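Side-chain contacts in bacteriocin (Streptococcus pyogenes, PDB 2FU2), which probably protects the producing strain against a bacteriocin, as a small helical immunity protein of the EntA_Immun family: residues Ser52-Asn55 against Gln56-Thr60; Phe63-Pro66 against Lys67-Asp71. One frame throughout, in Å; residues are numbered along the deposited sequence.

Contact 1. Residues Ser52-Asn55 against Gln56-Thr60; sequences SLIN and QYILT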
loop_
_atom_site.group_PDB
_atom_site.type_symbol
_atom_site.label_atom_id
_atom_site.label_comp_id
_atom_site.label_asym_id
_atom_site.label_seq_id
_atom_site.Cartn_x
_atom_site.Cartn_y
_atom_site.Cartn_z
ATOM N N SER A 52 -4.610 3.967 -5.818
ATOM C CA SER A 52 -4.447 3.588 -7.199
ATOM C C SER A 52 -3.544 2.373 -7.311
ATOM O O SER A 52 -3.864 1.466 -8.096
ATOM C CB SER A 52 -3.834 4.714 -8.032
ATOM O OG SER A 52 -4.703 5.856 -8.115
ATOM N N LEU A 53 -2.420 2.366 -6.568
ATOM C CA LEU A 53 -1.483 1.239 -6.640
ATOM C C LEU A 53 -2.132 -0.078 -6.112
ATOM O O LEU A 53 -2.054 -1.125 -6.761
ATOM C CB LEU A 53 -0.162 1.576 -5.916
ATOM C CG LEU A 53 0.903 0.494 -5.864
ATOM C CD1 LEU A 53 1.481 0.281 -7.252
ATOM C CD2 LEU A 53 2.015 0.790 -4.876
ATOM N N ILE A 54 -2.839 -0.004 -4.984
ATOM C CA ILE A 54 -3.497 -1.174 -4.413
ATOM C C ILE A 54 -4.687 -1.628 -5.247
ATOM O O ILE A 54 -4.839 -2.831 -5.485
ATOM C CB ILE A 54 -3.883 -0.962 -2.907
ATOM C CG1 ILE A 54 -2.649 -0.604 -2.070
ATOM C CG2 ILE A 54 -4.450 -2.243 -2.338
ATOM C CD1 ILE A 54 -1.590 -1.777 -2.001
ATOM N N ASN A 55 -5.502 -0.701 -5.746
ATOM C CA ASN A 55 -6.527 -1.118 -6.744
ATOM C C ASN A 55 -5.913 -1.914 -7.891
ATOM O O ASN A 55 -6.439 -2.984 -8.248
ATOM C CB ASN A 55 -7.312 0.053 -7.303
ATOM C CG ASN A 55 -8.094 0.731 -6.255
ATOM O OD1 ASN A 55 -8.279 0.189 -5.157
ATOM N ND2 ASN A 55 -8.580 1.914 -6.557
ATOM N N GLN A 56 -4.803 -1.381 -8.442
ATOM C CA GLN A 56 -4.090 -1.966 -9.544
ATOM C C GLN A 56 -3.610 -3.356 -9.154
ATOM O O GLN A 56 -3.765 -4.293 -9.916
ATOM C CB GLN A 56 -2.917 -1.077 -9.911
ATOM C CG GLN A 56 -1.745 -1.799 -10.601
ATOM C CD GLN A 56 -0.679 -0.842 -11.165
ATOM O OE1 GLN A 56 -0.271 0.127 -10.515
ATOM N NE2 GLN A 56 -0.225 -1.118 -12.360
ATOM N N TYR A 57 -3.051 -3.502 -7.943
ATOM C CA TYR A 57 -2.608 -4.826 -7.498
ATOM C C TYR A 57 -3.812 -5.809 -7.409
ATOM O O TYR A 57 -3.810 -6.961 -7.968
ATOM C CB TYR A 57 -1.873 -4.747 -6.166
ATOM C CG TYR A 57 -1.323 -6.058 -5.839
ATOM C CD1 TYR A 57 -0.030 -6.379 -6.194
ATOM C CD2 TYR A 57 -2.141 -7.052 -5.275
ATOM C CE1 TYR A 57 0.486 -7.677 -5.956
ATOM C CE2 TYR A 57 -1.650 -8.356 -5.024
ATOM C CZ TYR A 57 -0.326 -8.664 -5.369
ATOM O OH TYR A 57 0.175 -9.930 -5.145
ATOM N N ILE A 58 -4.866 -5.346 -6.737
ATOM C CA ILE A 58 -6.066 -6.231 -6.537
ATOM C C ILE A 58 -6.664 -6.675 -7.888
ATOM O O ILE A 58 -6.880 -7.876 -8.149
ATOM C CB ILE A 58 -7.138 -5.574 -5.610
ATOM C CG1 ILE A 58 -6.524 -5.298 -4.230
ATOM C CG2 ILE A 58 -8.314 -6.465 -5.467
ATOM C CD1 ILE A 58 -7.410 -4.510 -3.259
ATOM N N LEU A 59 -6.899 -5.705 -8.764
ATOM C CA LEU A 59 -7.530 -6.028 -10.043
ATOM C C LEU A 59 -6.601 -6.932 -10.905
ATOM O O LEU A 59 -7.080 -7.822 -11.625
ATOM C CB LEU A 59 -7.891 -4.747 -10.734
ATOM C CG LEU A 59 -8.987 -3.877 -10.072
ATOM C CD1 LEU A 59 -9.280 -2.653 -10.956
ATOM C CD2 LEU A 59 -10.310 -4.657 -9.892
ATOM N N THR A 60 -5.277 -6.716 -10.806
ATOM C CA THR A 60 -4.342 -7.411 -11.659
ATOM C C THR A 60 -4.355 -8.868 -11.243
ATOM O O THR A 60 -4.153 -9.745 -12.052
ATOM C CB THR A 60 -2.902 -6.810 -11.577
ATOM O OG1 THR A 60 -2.893 -5.492 -12.131
ATOM C CG2 THR A 60 -1.916 -7.608 -12.411
#
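Ile58 lies against Ile54 one turn back along helix 44-60, an i to i+4 contact in the all-helical fold of this putative immunity protein. From CB outward, Ile58 first meets backbone: CB is 3.6 Å from Ile54 O, and CG1 is closer, 3.2 Å from the same Ile54 O. With CG1 beside its own backbone N (chi1 -60°) and the chain extended beyond it, the tip passes that oxygen and CD1 reaches Ile54 CG2 at 3.8 Å. The two side chains meet at a slant, and the methyls Ile58 CD1 and Ile54 CG2 make their closest side-chain touch. The same Ile54 O receives the N-H of Ile58 at 2.8 Å in an almost straight bond, so that oxygen accepts one N-H while CG1 of the same residue lies beside it.

On another side of the helix Gln56 rises past Leu53. Its CB sits by the carbonyl oxygens of Ser52 and Leu53, and its extended chain brings OE1 to 3.7 Å from Leu53 CD1. That is a van der Waals touch; the hydrogen bond of OE1 goes to Tyr25 OH on helix 24-40. Leu53 and Gln56 thus face helix 24-40, whereas Ile54 packs on helix 67-78 and Asn55 OD1 bonds to Lys77 there.

At the end of the helix Leu59 folds CG back over Asn55 O, its bond acceptor. One residue on, Gln56 O takes two donors of Thr60, the backbone N at 3.0 Å and OG1 at 2.7 Å, which approach from opposite faces of the carbonyl plane.

Contact 2. Residues Phe63-Pro66 against Lys67-Asp71; sequences FDAP and KSIFD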
loop_
_atom_site.group_PDB
_atom_site.type_symbol
_atom_site.label_atom_id
_atom_site.label_comp_id
_atom_site.label_asym_id
_atom_site.label_seq_id
_atom_site.Cartn_x
_atom_site.Cartn_y
_atom_site.Cartn_z
ATOM N N PHE A 63 -8.493 -10.366 -7.424
ATOM C CA PHE A 63 -8.960 -10.373 -6.054
ATOM C C PHE A 63 -8.257 -11.474 -5.255
ATOM O O PHE A 63 -8.622 -11.762 -4.129
ATOM C CB PHE A 63 -10.496 -10.438 -6.017
ATOM C CG PHE A 63 -11.130 -9.348 -6.820
ATOM C CD1 PHE A 63 -11.342 -8.096 -6.261
ATOM C CD2 PHE A 63 -11.411 -9.531 -8.174
ATOM C CE1 PHE A 63 -11.863 -7.048 -7.019
ATOM C CE2 PHE A 63 -11.946 -8.505 -8.943
ATOM C CZ PHE A 63 -12.168 -7.244 -8.343
ATOM N N ASP A 64 -7.215 -12.046 -5.835
ATOM C CA ASP A 64 -6.394 -13.040 -5.140
ATOM C C ASP A 64 -5.157 -12.318 -4.599
ATOM O O ASP A 64 -4.104 -12.260 -5.248
ATOM C CB ASP A 64 -6.004 -14.200 -6.097
ATOM C CG ASP A 64 -5.308 -15.349 -5.387
ATOM O OD1 ASP A 64 -5.175 -15.310 -4.123
ATOM O OD2 ASP A 64 -4.895 -16.300 -6.108
ATOM N N ALA A 65 -5.309 -11.743 -3.412
ATOM C CA ALA A 65 -4.264 -10.939 -2.765
ATOM C C ALA A 65 -4.344 -11.284 -1.274
ATOM O O ALA A 65 -5.445 -11.590 -0.762
ATOM C CB ALA A 65 -4.516 -9.454 -2.989
ATOM N N PRO A 66 -3.187 -11.265 -0.583
ATOM C CA PRO A 66 -3.117 -11.550 0.854
ATOM C C PRO A 66 -3.976 -10.551 1.665
ATOM O O PRO A 66 -4.245 -9.428 1.170
ATOM C CB PRO A 66 -1.638 -11.362 1.151
ATOM C CG PRO A 66 -0.954 -11.522 -0.171
ATOM C CD PRO A 66 -1.866 -10.966 -1.167
ATOM N N LYS A 67 -4.386 -10.937 2.880
ATOM C CA LYS A 67 -5.226 -10.101 3.722
ATOM C C LYS A 67 -4.661 -8.687 3.854
ATOM O O LYS A 67 -5.417 -7.706 3.809
ATOM C CB LYS A 67 -5.445 -10.734 5.122
ATOM C CG LYS A 67 -6.348 -9.912 6.140
ATOM C CD LYS A 67 -7.096 -10.717 7.274
ATOM C CE LYS A 67 -6.172 -11.674 8.152
ATOM N NZ LYS A 67 -6.715 -12.424 9.437
ATOM N N SER A 68 -3.331 -8.589 4.004
ATOM C CA SER A 68 -2.698 -7.292 4.267
ATOM C C SER A 68 -2.989 -6.268 3.176
ATOM O O SER A 68 -3.094 -5.079 3.426
ATOM C CB SER A 68 -1.188 -7.456 4.456
ATOM O OG SER A 68 -0.575 -8.003 3.306
ATOM N N ILE A 69 -3.151 -6.747 1.967
ATOM C CA ILE A 69 -3.430 -5.893 0.797
ATOM C C ILE A 69 -4.822 -5.324 0.938
ATOM O O ILE A 69 -5.048 -4.118 0.795
ATOM C CB ILE A 69 -3.239 -6.699 -0.480
ATOM C CG1 ILE A 69 -1.754 -7.123 -0.569
ATOM C CG2 ILE A 69 -3.745 -5.928 -1.739
ATOM C CD1 ILE A 69 -1.003 -6.697 -1.823
ATOM N N PHE A 70 -5.746 -6.185 1.296
ATOM C CA PHE A 70 -7.096 -5.723 1.565
ATOM C C PHE A 70 -7.194 -4.834 2.786
ATOM O O PHE A 70 -7.995 -3.879 2.790
ATOM C CB PHE A 70 -8.044 -6.897 1.680
ATOM C CG PHE A 70 -8.363 -7.556 0.342
ATOM C CD1 PHE A 70 -9.118 -6.879 -0.635
ATOM C CD2 PHE A 70 -7.899 -8.856 0.056
ATOM C CE1 PHE A 70 -9.420 -7.517 -1.896
ATOM C CE2 PHE A 70 -8.206 -9.498 -1.155
ATOM C CZ PHE A 70 -8.954 -8.840 -2.135
ATOM N N ASP A 71 -6.419 -5.161 3.831
ATOM C CA ASP A 71 -6.325 -4.327 4.994
ATOM C C ASP A 71 -5.857 -2.878 4.693
ATOM O O ASP A 71 -6.567 -1.915 4.986
ATOM C CB ASP A 71 -5.371 -4.962 6.005
ATOM C CG ASP A 71 -5.972 -6.152 6.733
ATOM O OD1 ASP A 71 -7.176 -6.481 6.584
ATOM O OD2 ASP A 71 -5.185 -6.783 7.465
#
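Pro66, at the N-cap of helix 67-78, turns its carbonyl into the first turn, where Pro66 O takes the N-H of Ile69 at 3.0 Å in a bent bond (141°), the donor standing well above the carbonyl plane. Before it the chain runs extended through Ala65, while Phe63 has a positive phi of 71°, in the left-handed region, in the loop after helix 44-60.

Ala65 points its methyl at the new helix. CB meets Ile69 CG2 at 3.8 Å and Phe70 CE2 at 4.1 Å; the second pair joins the residue before the N-cap to the fourth residue of the helix, the positions of a hydrophobic staple. Ile69 has CG2 anti to its backbone N and CG1 beside it, which sends the two branches to different neighbours: CG2 to Ala65, CG1 to Pro66 CD at 3.9 Å. The proline ring runs alongside the Ile69 side chain in the same direction, and Val19 and Ile20 of helix 18-21 continue this apolar patch.

Phe70 presents its ring edge to the loop. Phe63 O lies in the ring plane, 3.6 Å from CZ, and Ala65 O sits near that plane, 3.5 Å from CE2. Ser68 directs its OG out of the contact to Glu17.

Proline has no side-chain acceptor for the first N-H groups; across this contact the one hydrogen bond is the backbone bond of Pro66 O, and apolar contacts make up much of the rest. Carbonyl oxygens beside the rim of Phe70 face its slightly positive C-H groups, a weakly favourable electrostatic arrangement.

Contact 1 closes the end of helix 44-60 and contact 2 opens helix 67-78, with their centres about 10 Å apart. The handover begins at a probable hydrogen bond, Ile58 O to Phe63 N at 3.1 Å. Tyr57 then packs on both parts of contact 2: its CE2 lies 3.7 Å from Ala65 CB, and its CD2 lies 3.7 Å from Ile69 CD1. Ile54 adds CG2 against Ile69 O at 3.7 Å, so the methyl that touches Ile58 within contact 1 also faces contact 2. No ligand or active site is known here; the two contacts join consecutive helices of the bundle.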